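Local coordinates for Gp15 protein (Listeria phage PSA, PDB 6R5W) that serves as the trimeric receptor binding protein of the phage, probably recognising the Listeria cell surface through the C-terminal domain that follows its coiled coil, at residues Ala115-Trp120 and Leu167-Thr172; Cys107-Thr112 and Ser144-Ile149. All coordinates share one frame; numbering follows the deposited sequence.

Interaction 1 (Ala115-Trp120 and Leu167-Thr172); sequences APDASW and LTKEVT. With CD (cadmium ion), chain I; CD (cadmium ion), chain G.
Leu167, at the end of its strand, offers its backbone O to the loop 115-120: Asp117 N donates to it over 3.0 Å in a nearly straight bond (175°). A water bridges the same oxygen to Asp117 O, so the carbonyl has two donors. Thr168 CB and CG2 rest against the carbonyl oxygen of Ala115 (CB at 3.4 Å), to which Thr168 CA makes a CA-H...O contact, while the hydroxyl bonds to the backbone N of Phe88; a small beta-branched residue with a hydroxyl suits a place wedged between loop and strand. Lys169 lays its chain across the side chain of Asp117 at about a right angle, CG passing 3.6 Å from Asp117 CA. Bends at chi3 (125°) and chi4 bring Lys169 NZ to 3.4 Å from Asp117 OD1, a weak bond within a salt bridge; two waters link the same ammonium to Ala118 O, one of them by a weak bond. The carboxylate of Asp117 has stronger partners: it chelates a cadmium ion through OD1 (2.5 Å) and OD2 (2.4 Å), four waters completing the observed ligands, and OD2 also takes a bond from Arg87. A short acid suits this place, where one flat group meets metal, guanidinium and ammonium. One of the metal's waters accepts from Glu170 N, and the Glu170 carboxylate grips a second cadmium with both oxygens, OE2 at 2.5 Å. The pair lies beside strand 87-97, with Leu167 on Leu89 and Thr168 on Val90, while Asp117 and Leu167 also pack against Arg80 of a second subunit.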
loop_
_atom_site.group_PDB
_atom_site.type_symbol
_atom_site.label_atom_id
_atom_site.label_comp_id
_atom_site.label_asym_id
_atom_site.label_seq_id
_atom_site.Cartn_x
_atom_site.Cartn_y
_atom_site.Cartn_z
ATOM N N ALA A 115 -18.237 5.729 -7.256
ATOM C CA ALA A 115 -19.169 4.666 -7.643
ATOM C C ALA A 115 -18.480 3.300 -7.564
ATOM O O ALA A 115 -17.307 3.169 -7.918
ATOM C CB ALA A 115 -19.673 4.906 -9.076
ATOM N N PRO A 116 -19.181 2.250 -7.127
ATOM C CA PRO A 116 -18.535 0.936 -6.984
ATOM C C PRO A 116 -18.275 0.230 -8.311
ATOM O O PRO A 116 -19.027 0.411 -9.275
ATOM C CB PRO A 116 -19.544 0.134 -6.144
ATOM C CG PRO A 116 -20.849 0.768 -6.451
ATOM C CD PRO A 116 -20.563 2.263 -6.647
ATOM N N ASP A 117 -17.266 -0.633 -8.326
ATOM C CA ASP A 117 -17.101 -1.615 -9.396
ATOM C C ASP A 117 -18.126 -2.714 -9.150
ATOM O O ASP A 117 -17.961 -3.528 -8.249
ATOM C CB ASP A 117 -15.691 -2.171 -9.449
ATOM C CG ASP A 117 -15.406 -2.932 -10.743
ATOM O OD1 ASP A 117 -16.303 -2.895 -11.562
ATOM O OD2 ASP A 117 -14.356 -3.556 -10.882
ATOM N N ALA A 118 -19.230 -2.690 -9.900
ATOM C CA ALA A 118 -20.344 -3.622 -9.734
ATOM C C ALA A 118 -21.249 -3.463 -10.955
ATOM O O ALA A 118 -21.285 -2.393 -11.573
ATOM C CB ALA A 118 -21.170 -3.333 -8.462
ATOM N N SER A 119 -22.018 -4.507 -11.255
ATOM C CA SER A 119 -23.049 -4.396 -12.300
ATOM C C SER A 119 -24.472 -4.362 -11.749
ATOM O O SER A 119 -25.420 -4.125 -12.508
ATOM C CB SER A 119 -22.852 -5.528 -13.335
ATOM O OG SER A 119 -22.707 -6.808 -12.748
ATOM N N TRP A 120 -24.656 -4.593 -10.458
ATOM C CA TRP A 120 -25.952 -4.454 -9.817
ATOM C C TRP A 120 -25.664 -4.116 -8.351
ATOM O O TRP A 120 -24.513 -3.851 -7.970
ATOM C CB TRP A 120 -26.774 -5.761 -9.978
ATOM C CG TRP A 120 -28.285 -5.565 -9.757
ATOM C CD1 TRP A 120 -29.166 -4.923 -10.584
ATOM C CD2 TRP A 120 -29.052 -6.080 -8.675
ATOM N NE1 TRP A 120 -30.438 -4.961 -10.043
ATOM C CE2 TRP A 120 -30.396 -5.688 -8.883
ATOM C CE3 TRP A 120 -28.731 -6.828 -7.520
ATOM C CZ2 TRP A 120 -31.431 -6.018 -7.979
ATOM C CZ3 TRP A 120 -29.741 -7.150 -6.633
ATOM C CH2 TRP A 120 -31.106 -6.750 -6.888
ATOM N N LEU A 167 -14.498 -1.394 -3.392
ATOM C CA LEU A 167 -13.610 -0.823 -4.395
ATOM C C LEU A 167 -14.366 -0.170 -5.560
ATOM O O LEU A 167 -15.368 -0.684 -6.033
ATOM C CB LEU A 167 -12.717 -1.931 -4.970
ATOM C CG LEU A 167 -11.667 -2.491 -4.017
ATOM C CD1 LEU A 167 -11.183 -3.835 -4.459
ATOM C CD2 LEU A 167 -10.504 -1.493 -3.892
ATOM N N THR A 168 -13.832 0.923 -6.060
ATOM C CA THR A 168 -14.302 1.603 -7.264
ATOM C C THR A 168 -13.726 0.971 -8.549
ATOM O O THR A 168 -12.954 0.007 -8.542
ATOM C CB THR A 168 -13.940 3.083 -7.173
ATOM O OG1 THR A 168 -12.523 3.140 -7.237
ATOM C CG2 THR A 168 -14.517 3.730 -5.908
ATOM N N LYS A 169 -14.190 1.495 -9.697
ATOM C CA LYS A 169 -13.713 1.018 -11.004
ATOM C C LYS A 169 -12.310 1.531 -11.356
ATOM O O LYS A 169 -11.786 2.486 -10.772
ATOM C CB LYS A 169 -14.711 1.431 -12.096
ATOM C CG LYS A 169 -16.042 0.740 -11.957
ATOM C CD LYS A 169 -17.024 1.221 -13.107
ATOM C CE LYS A 169 -17.588 0.099 -13.892
ATOM N NZ LYS A 169 -18.459 -0.784 -13.081
ATOM N N GLU A 170 -11.717 0.876 -12.349
ATOM C CA GLU A 170 -10.396 1.165 -12.876
ATOM C C GLU A 170 -10.436 2.421 -13.732
ATOM O O GLU A 170 -10.756 2.368 -14.926
ATOM C CB GLU A 170 -9.953 -0.025 -13.704
ATOM C CG GLU A 170 -8.515 -0.135 -13.733
ATOM C CD GLU A 170 -8.057 -0.481 -12.433
ATOM O OE1 GLU A 170 -8.385 -1.618 -11.984
ATOM O OE2 GLU A 170 -7.360 0.395 -11.822
ATOM N N VAL A 171 -10.113 3.556 -13.124
ATOM C CA VAL A 171 -10.265 4.866 -13.763
ATOM C C VAL A 171 -9.037 5.712 -13.445
ATOM O O VAL A 171 -8.708 5.925 -12.278
ATOM C CB VAL A 171 -11.536 5.597 -13.311
ATOM C CG1 VAL A 171 -11.573 6.990 -14.012
ATOM C CG2 VAL A 171 -12.747 4.815 -13.610
ATOM N N THR A 172 -8.327 6.161 -14.471
ATOM C CA THR A 172 -7.046 6.819 -14.208
ATOM C C THR A 172 -7.246 8.079 -13.376
ATOM O O THR A 172 -8.208 8.815 -13.579
ATOM C CB THR A 172 -6.371 7.142 -15.525
ATOM O OG1 THR A 172 -5.096 7.711 -15.312
ATOM C CG2 THR A 172 -7.219 8.080 -16.248
HETATM CD CD CD I . -5.759 -1.461 -12.094
HETATM CD CD CD G . -14.719 -3.916 -13.187
HETATM O O HOH W 1 -15.874 3.981 -10.073
HETATM O O HOH W 2 -16.832 -3.041 -5.753
HETATM O O HOH W 3 -21.548 0.044 -12.773
HETATM O O HOH W 4 -19.803 -3.138 -14.335
HETATM O O HOH W 5 -13.447 -1.597 -13.507
HETATM O O HOH W 6 -16.042 -3.666 -15.214
HETATM O O HOH W 7 -15.683 -6.211 -12.592
HETATM O O HOH W 8 -12.571 -5.187 -13.669
#

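Interaction 2 (Cys107-Thr112 and Ser144-Ile149); sequences CATLPT and SADINI
An antiparallel beta pairing joins strand 105-109, outermost of its sheet within the chain, to strand 146-152 in the second four-stranded sheet of the C-terminal domain, and Cys107-Thr112 meets Ser144-Ile149 where the pairing runs out into loops. The short strand axes approach to 4.8 Å, at 159° between their directions. Cys107 N donates to Ile147 O, and Ile147 N returns a bond of 2.8 Å to Ala108 O. Beyond the strand, Leu110 N reaches Ala145 O at 2.9 Å, which carries the pairing one step past the regular strand. Ala145 there adopts a left-handed turn conformation (phi 72°), tolerated by a residue with only a small CB, which packs 3.9 Å from Leu110 CB.

The buried side is apolar. Leu110 and Ile147 cross obliquely, their CD1 methyls 4.0 Å apart, and both reach strand 159-167, Leu110 at Tyr166 and Ile147 at Leu161 and Ile164. Branched aliphatic chains suit this space between the sheets. Farther along, Cys107 SG lies 3.8 Å from Ile147 CG2 and also touches Ile149 CD1; a compact, weakly polar thiol packs readily among methyls.

The other face carries Thr109 and Asp146, a non-hydrogen-bonded pair whose side chains lie side by side and point the same way. With OG1 anti to the carbonyl carbon (chi1 -56°), the threonine hydroxyl stands beside the carboxylate: Thr109 OG1 donates to Asp146 OD1 over 2.6 Å, nearly along its C-O axis. It is also bonded to Lys68, whose positive charge would probably favour a charged Asp146. The other carboxylate oxygen is held from within its own segment, Ser144 OG donating to Asp146 OD2 over 2.7 Å from above the carboxylate plane.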
loop_
_atom_site.group_PDB
_atom_site.type_symbol
_atom_site.label_atom_id
_atom_site.label_comp_id
_atom_site.label_asym_id
_atom_site.label_seq_id
_atom_site.Cartn_x
_atom_site.Cartn_y
_atom_site.Cartn_z
ATOM N N CYS A 107 -30.633 6.581 2.193
ATOM C CA CYS A 107 -30.295 7.504 3.293
ATOM C C CYS A 107 -29.154 8.455 2.955
ATOM O O CYS A 107 -28.986 9.457 3.637
ATOM C CB CYS A 107 -29.973 6.699 4.541
ATOM S SG CYS A 107 -28.398 5.683 4.431
ATOM N N ALA A 108 -28.397 8.198 1.898
ATOM C CA ALA A 108 -27.258 8.975 1.470
ATOM C C ALA A 108 -26.757 8.404 0.169
ATOM O O ALA A 108 -27.042 7.239 -0.163
ATOM C CB ALA A 108 -26.105 8.930 2.511
ATOM N N THR A 109 -26.050 9.243 -0.577
ATOM C CA THR A 109 -25.446 8.923 -1.866
ATOM C C THR A 109 -24.020 9.434 -1.909
ATOM O O THR A 109 -23.769 10.574 -1.546
ATOM C CB THR A 109 -26.231 9.577 -3.063
ATOM O OG1 THR A 109 -27.605 9.169 -2.996
ATOM C CG2 THR A 109 -25.636 9.172 -4.361
ATOM N N LEU A 110 -23.073 8.596 -2.312
ATOM C CA LEU A 110 -21.688 9.022 -2.388
ATOM C C LEU A 110 -21.434 9.733 -3.714
ATOM O O LEU A 110 -22.164 9.516 -4.709
ATOM C CB LEU A 110 -20.767 7.819 -2.286
ATOM C CG LEU A 110 -20.789 7.082 -0.902
ATOM C CD1 LEU A 110 -21.514 5.792 -1.038
ATOM C CD2 LEU A 110 -19.405 6.860 -0.443
ATOM N N PRO A 111 -20.373 10.521 -3.792
ATOM C CA PRO A 111 -20.015 11.159 -5.061
ATOM C C PRO A 111 -19.785 10.156 -6.186
ATOM O O PRO A 111 -19.307 9.036 -5.961
ATOM C CB PRO A 111 -18.701 11.898 -4.736
ATOM C CG PRO A 111 -18.619 11.954 -3.289
ATOM C CD PRO A 111 -19.363 10.781 -2.754
ATOM N N THR A 112 -20.018 10.624 -7.421
ATOM C CA THR A 112 -19.883 9.770 -8.601
ATOM C C THR A 112 -18.474 9.156 -8.766
ATOM O O THR A 112 -18.330 8.034 -9.266
ATOM C CB THR A 112 -20.283 10.557 -9.877
ATOM O OG1 THR A 112 -19.428 11.683 -10.079
ATOM C CG2 THR A 112 -21.699 11.043 -9.742
ATOM N N SER A 144 -24.984 3.435 -8.654
ATOM C CA SER A 144 -24.776 4.869 -8.627
ATOM C C SER A 144 -24.365 5.322 -7.233
ATOM O O SER A 144 -24.385 6.523 -6.937
ATOM C CB SER A 144 -26.032 5.582 -9.088
ATOM O OG SER A 144 -27.177 5.209 -8.360
ATOM N N ALA A 145 -24.050 4.369 -6.354
ATOM C CA ALA A 145 -23.511 4.675 -5.016
ATOM C C ALA A 145 -24.548 5.260 -4.062
ATOM O O ALA A 145 -24.192 6.016 -3.123
ATOM C CB ALA A 145 -22.267 5.587 -5.110
ATOM N N ASP A 146 -25.808 4.914 -4.235
ATOM C CA ASP A 146 -26.813 5.132 -3.210
ATOM C C ASP A 146 -26.701 4.063 -2.115
ATOM O O ASP A 146 -26.528 2.853 -2.397
ATOM C CB ASP A 146 -28.226 5.058 -3.805
ATOM C CG ASP A 146 -28.430 6.038 -4.910
ATOM O OD1 ASP A 146 -28.310 7.243 -4.637
ATOM O OD2 ASP A 146 -28.623 5.560 -6.067
ATOM N N ILE A 147 -26.836 4.509 -0.866
ATOM C CA ILE A 147 -26.899 3.629 0.288
ATOM C C ILE A 147 -28.371 3.415 0.599
ATOM O O ILE A 147 -29.060 4.295 1.121
ATOM C CB ILE A 147 -26.120 4.198 1.492
ATOM C CG1 ILE A 147 -24.688 4.456 1.058
ATOM C CG2 ILE A 147 -26.163 3.237 2.629
ATOM C CD1 ILE A 147 -23.855 5.067 2.136
ATOM N N ASN A 148 -28.881 2.248 0.206
ATOM C CA ASN A 148 -30.315 1.942 0.228
ATOM C C ASN A 148 -30.630 0.917 1.302
ATOM O O ASN A 148 -30.338 -0.287 1.136
ATOM C CB ASN A 148 -30.671 1.399 -1.161
ATOM C CG ASN A 148 -32.151 1.108 -1.364
ATOM O OD1 ASN A 148 -32.980 1.377 -0.529
ATOM N ND2 ASN A 148 -32.422 0.370 -2.420
ATOM N N ILE A 149 -31.278 1.362 2.384
ATOM C CA ILE A 149 -31.699 0.468 3.454
ATOM C C ILE A 149 -32.975 -0.274 3.034
ATOM O O ILE A 149 -34.036 0.336 2.908
ATOM C CB ILE A 149 -31.896 1.243 4.779
ATOM C CG1 ILE A 149 -30.579 1.889 5.206
ATOM C CG2 ILE A 149 -32.433 0.313 5.833
ATOM C CD1 ILE A 149 -30.742 2.905 6.309
HETATM O O HOH W 9 -22.920 8.870 -7.082
#

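Overall arrangement
Interactions 1 and 2 both belong to the C-terminal beta domain, beyond helix 36-57, with centres about 14 Å apart. Their segments alternate along the chain: 107-112, 115-120, 144-149, then 167-172. Interaction 2 pairs two strands within the sheet of 105-109, 146-152, 136-141 and 122-127, whereas interaction 1 joins a loop linking two strands of that sheet to the chain leaving strand 159-167 of the other. They meet where Pro116 CD and Ala115 CA pack on Ala145 CB. Interaction 2 holds one sheet together and turns its apolar side chains onto the other, while interaction 1 connects the two at a metal-binding surface next to a second subunit of the trimer.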